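PDB 3PZ6: leucyl-tRNA synthetase from Giardia intestinalis, which probably attaches leucine to tRNA(Leu) using ATP, and is represented here by its CP1 domain, the part that edits mischarged tRNA. Local coordinates for residues 276-281 and 292-297; 106-109 and 115-118. The protein carries 2 engineered substitutions. One frame throughout, in Å; residues are numbered along the deposited sequence.

Interaction 1. Residues 276-281 and 292-297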
loop_
_atom_site.group_PDB
_atom_site.type_symbol
_atom_site.label_atom_id
_atom_site.label_comp_id
_atom_site.label_asym_id
_atom_site.label_seq_id
_atom_site.Cartn_x
_atom_site.Cartn_y
_atom_site.Cartn_z
ATOM N N MET A 276 -14.838 5.286 -10.048
ATOM C CA MET A 276 -14.404 6.142 -8.953
ATOM C C MET A 276 -13.111 6.838 -9.341
ATOM O O MET A 276 -12.447 6.447 -10.301
ATOM C CB MET A 276 -14.193 5.319 -7.677
ATOM C CG MET A 276 -15.479 4.825 -7.026
ATOM S SD MET A 276 -15.207 3.684 -5.652
ATOM C CE MET A 276 -14.281 4.735 -4.514
ATOM N N GLY A 277 -12.759 7.867 -8.584
ATOM C CA GLY A 277 -11.535 8.611 -8.809
ATOM C C GLY A 277 -11.742 9.753 -9.784
ATOM O O GLY A 277 -12.861 9.983 -10.235
ATOM N N PRO A 278 -10.659 10.476 -10.118
ATOM C CA PRO A 278 -10.755 11.677 -10.960
ATOM C C PRO A 278 -11.068 11.374 -12.422
ATOM O O PRO A 278 -11.475 12.267 -13.156
ATOM C CB PRO A 278 -9.363 12.309 -10.833
ATOM C CG PRO A 278 -8.769 11.680 -9.594
ATOM C CD PRO A 278 -9.287 10.281 -9.622
ATOM N N PHE A 279 -10.888 10.128 -12.834
ATOM C CA PHE A 279 -11.172 9.740 -14.208
ATOM C C PHE A 279 -12.425 8.882 -14.316
ATOM O O PHE A 279 -12.527 8.039 -15.206
ATOM C CB PHE A 279 -9.960 9.032 -14.824
ATOM C CG PHE A 279 -8.707 9.866 -14.810
ATOM C CD1 PHE A 279 -8.659 11.086 -15.482
ATOM C CD2 PHE A 279 -7.585 9.442 -14.120
ATOM C CE1 PHE A 279 -7.513 11.867 -15.464
ATOM C CE2 PHE A 279 -6.430 10.217 -14.104
ATOM C CZ PHE A 279 -6.397 11.435 -14.781
ATOM N N ALA A 280 -13.378 9.104 -13.413
ATOM C CA ALA A 280 -14.627 8.343 -13.417
ATOM C C ALA A 280 -15.371 8.563 -14.724
ATOM O O ALA A 280 -15.583 9.697 -15.132
ATOM C CB ALA A 280 -15.499 8.729 -12.230
ATOM N N GLY A 281 -15.762 7.473 -15.374
ATOM C CA GLY A 281 -16.472 7.541 -16.652
ATOM C C GLY A 281 -15.577 7.154 -17.812
ATOM O O GLY A 281 -16.056 6.734 -18.864
ATOM N N ARG A 292 -0.982 7.437 -14.093
ATOM C CA ARG A 292 0.467 7.497 -13.920
ATOM C C ARG A 292 0.935 8.948 -13.783
ATOM O O ARG A 292 1.584 9.303 -12.800
ATOM C CB ARG A 292 1.175 6.812 -15.095
ATOM C CG ARG A 292 2.676 6.644 -14.898
ATOM C CD ARG A 292 3.416 6.440 -16.214
ATOM N NE ARG A 292 4.856 6.651 -16.054
ATOM C CZ ARG A 292 5.459 7.844 -16.064
ATOM N NH1 ARG A 292 4.757 8.965 -16.230
ATOM N NH2 ARG A 292 6.776 7.919 -15.906
ATOM N N ASP A 293 0.567 9.782 -14.753
ATOM C CA ASP A 293 0.986 11.187 -14.794
ATOM C C ASP A 293 0.497 12.007 -13.602
ATOM O O ASP A 293 1.224 12.863 -13.095
ATOM C CB ASP A 293 0.535 11.849 -16.104
ATOM C CG ASP A 293 1.092 11.151 -17.348
ATOM O OD1 ASP A 293 2.025 10.322 -17.233
ATOM O OD2 ASP A 293 0.590 11.445 -18.455
ATOM N N LEU A 294 -0.734 11.748 -13.160
ATOM C CA LEU A 294 -1.299 12.440 -12.001
ATOM C C LEU A 294 -0.503 12.107 -10.739
ATOM O O LEU A 294 -0.226 12.988 -9.922
ATOM C CB LEU A 294 -2.782 12.093 -11.826
ATOM C CG LEU A 294 -3.581 12.682 -10.651
ATOM C CD1 LEU A 294 -3.638 14.211 -10.666
ATOM C CD2 LEU A 294 -4.994 12.101 -10.608
ATOM N N LEU A 295 -0.120 10.836 -10.605
ATOM C CA LEU A 295 0.671 10.371 -9.467
ATOM C C LEU A 295 2.019 11.083 -9.398
ATOM O O LEU A 295 2.511 11.383 -8.309
ATOM C CB LEU A 295 0.867 8.846 -9.519
ATOM C CG LEU A 295 -0.296 7.937 -9.091
ATOM C CD1 LEU A 295 -0.188 6.574 -9.747
ATOM C CD2 LEU A 295 -0.378 7.795 -7.578
ATOM N N VAL A 296 2.597 11.360 -10.568
ATOM C CA VAL A 296 3.893 12.037 -10.665
ATOM C C VAL A 296 3.765 13.529 -10.342
ATOM O O VAL A 296 4.649 14.099 -9.707
ATOM C CB VAL A 296 4.570 11.817 -12.057
ATOM C CG1 VAL A 296 6.008 12.306 -12.042
ATOM C CG2 VAL A 296 4.544 10.337 -12.455
ATOM N N GLN A 297 2.662 14.147 -10.770
ATOM C CA GLN A 297 2.388 15.562 -10.500
ATOM C C GLN A 297 2.103 15.798 -9.029
ATOM O O GLN A 297 2.462 16.839 -8.470
ATOM C CB GLN A 297 1.192 16.051 -11.310
ATOM C CG GLN A 297 1.508 16.476 -12.730
ATOM C CD GLN A 297 0.279 16.991 -13.448
ATOM O OE1 GLN A 297 -0.355 17.952 -13.001
ATOM N NE2 GLN A 297 -0.077 16.348 -14.563
#
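L294 reaches out from helix 284-297 to P278 and F279, the two corner residues of a turn in the loop leading into that same helix. All of the touching across the contact is done by one methyl group, CD2 of L294. It lies 3.9 Å from CG of P278, the puckered corner of the proline ring, and 4.2 Å from CE2 of F279, so that the leucine branch spans both turn residues. At CD2 the directions to the two partners are nearly at right angles: the proline lies ahead of the methyl, and the F279 ring lies to its flank, with CD2 placed obliquely to the ring. CG of L294 is anti to the backbone N (chi1 179°), which carries the isobutyl group out from the helix toward the loop; the other methyl, CD1, branches away from the proline. P278 and F279 occupy the two central positions of a type I beta turn running from G277 to A280, closed by a weak backbone bond from A280 N to G277 O (3.3 Å). G277 enters this turn with a positive phi of 89°, a conformation suited to glycine. In the fold, the turn bends the loop after strand 273-274 back over the helix it precedes, within the CP1 editing domain. The ring of F279 extends along the helix, also touching C287, S290 and C291, so L294 continues the helical face on which it rests. The adjoining L295 is buried and packs on I14 of strand 10-18 and on C301, so successive residues of the helix serve the loop and the sheet. No hydrogen bond crosses between the two segments. The nearby charges pair within the helix, where R292 NH1 meets D293 OD1 at 3.2 Å, in the guanidinium plane.

Interaction 2. Residues 106-109 and 115-118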
loop_
_atom_site.group_PDB
_atom_site.type_symbol
_atom_site.label_atom_id
_atom_site.label_comp_id
_atom_site.label_asym_id
_atom_site.label_seq_id
_atom_site.Cartn_x
_atom_site.Cartn_y
_atom_site.Cartn_z
ATOM N N TYR A 106 13.704 -5.008 5.781
ATOM C CA TYR A 106 13.656 -3.803 4.977
ATOM C C TYR A 106 14.695 -2.822 5.503
ATOM O O TYR A 106 15.284 -3.036 6.565
ATOM C CB TYR A 106 12.245 -3.199 5.015
ATOM C CG TYR A 106 11.174 -4.137 4.501
ATOM C CD1 TYR A 106 10.836 -4.165 3.148
ATOM C CD2 TYR A 106 10.511 -5.012 5.365
ATOM C CE1 TYR A 106 9.864 -5.030 2.669
ATOM C CE2 TYR A 106 9.537 -5.879 4.897
ATOM C CZ TYR A 106 9.218 -5.886 3.547
ATOM O OH TYR A 106 8.255 -6.749 3.075
ATOM N N GLY A 107 14.933 -1.755 4.755
ATOM C CA GLY A 107 15.870 -0.733 5.186
ATOM C C GLY A 107 15.314 0.647 4.937
ATOM O O GLY A 107 14.523 0.843 4.017
ATOM N N ALA A 108 15.725 1.597 5.771
ATOM C CA ALA A 108 15.363 2.997 5.588
ATOM C C ALA A 108 16.493 3.729 4.861
ATOM O O ALA A 108 17.651 3.671 5.279
ATOM C CB ALA A 108 15.064 3.650 6.932
ATOM N N TYR A 109 16.149 4.402 3.766
ATOM C CA TYR A 109 17.132 5.101 2.940
ATOM C C TYR A 109 16.687 6.530 2.648
ATOM O O TYR A 109 15.508 6.860 2.789
ATOM C CB TYR A 109 17.330 4.376 1.607
ATOM C CG TYR A 109 17.680 2.912 1.713
ATOM C CD1 TYR A 109 19.011 2.490 1.706
ATOM C CD2 TYR A 109 16.681 1.945 1.788
ATOM C CE1 TYR A 109 19.337 1.134 1.789
ATOM C CE2 TYR A 109 16.995 0.595 1.872
ATOM C CZ TYR A 109 18.320 0.196 1.874
ATOM O OH TYR A 109 18.617 -1.142 1.957
ATOM N N GLU A 115 13.364 13.477 2.834
ATOM C CA GLU A 115 12.497 12.392 2.367
ATOM C C GLU A 115 13.136 10.991 2.397
ATOM O O GLU A 115 14.159 10.735 1.750
ATOM C CB GLU A 115 11.922 12.746 0.995
ATOM C CG GLU A 115 11.045 11.697 0.368
ATOM C CD GLU A 115 11.728 11.024 -0.793
ATOM O OE1 GLU A 115 11.526 11.486 -1.941
ATOM O OE2 GLU A 115 12.484 10.055 -0.561
ATOM N N VAL A 116 12.502 10.097 3.159
ATOM C CA VAL A 116 13.010 8.747 3.428
ATOM C C VAL A 116 12.046 7.674 2.925
ATOM O O VAL A 116 10.848 7.731 3.201
ATOM C CB VAL A 116 13.262 8.541 4.954
ATOM C CG1 VAL A 116 13.457 7.063 5.311
ATOM C CG2 VAL A 116 14.448 9.357 5.413
ATOM N N ILE A 117 12.564 6.696 2.190
ATOM C CA ILE A 117 11.742 5.555 1.794
ATOM C C ILE A 117 12.185 4.268 2.476
ATOM O O ILE A 117 13.361 4.092 2.791
ATOM C CB ILE A 117 11.682 5.346 0.263
ATOM C CG1 ILE A 117 13.078 5.113 -0.307
ATOM C CG2 ILE A 117 10.995 6.519 -0.413
ATOM C CD1 ILE A 117 13.080 4.266 -1.538
ATOM N N ILE A 118 11.224 3.381 2.713
ATOM C CA ILE A 118 11.504 2.073 3.275
ATOM C C ILE A 118 11.203 1.033 2.210
ATOM O O ILE A 118 10.078 0.946 1.714
ATOM C CB ILE A 118 10.690 1.805 4.557
ATOM C CG1 ILE A 118 10.978 2.883 5.604
ATOM C CG2 ILE A 118 11.018 0.424 5.118
ATOM C CD1 ILE A 118 9.972 2.950 6.715
#
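Y109 and I117 face each other as a hydrogen-bonded antiparallel pair, each satisfying the other's backbone amide and carbonyl. Y109 N gives a nearly straight bond to I117 O (3.0 Å, 167° at the hydrogen). The return bond, from I117 N to Y109 O, is equally long but more bent, at 139°. Y109 O is also approached by the CA-H of V116 (CA to O 3.2 Å); a second such contact joins I118 CA to G107 O (3.3 Å). G107 carries on the ladder by backbone bonding to V119. A108 and I118 form the intervening non-hydrogen-bonded pair, and A108 instead bonds through its backbone to I144 and S145 of strand 143-148.

On the face bearing A108 and I118 the packing is apolar, with A108 CB 4.1 Å from V116 CG1. Y106 CB meets I118 CG2 at 3.8 Å. The phenol end of Y106 is held outside the pair, its OH bonded to G182 O and L101 N. E115 OE1 has weaker company, a weak hydrogen bond from N112 ND2 and a long ion pair with K15. Y109 and I117 turn to the other face, against helix 121-128. With their axes at 169°, the two strands make a classic beta hairpin within the mixed sheet of the CP1 domain.

In the fold
Interactions 1 and 2 lie in different parts of the CP1 domain and do not touch: their centres are 26 Å apart and their nearest atoms about 11 Å. Interaction 2 is a buried part of the large mixed sheet, whereas interaction 1 is a surface contact of a helix with its preceding loop. The sheet connects them. Strand 115-120 runs parallel to strand 79-86, which pairs with strand 10-18, and R292 of helix 284-297 packs on I12 of that last strand. Along the chain the hairpin closes well before the loop begins. No ligand marks the editing pocket, so the distance of either contact from it is left open.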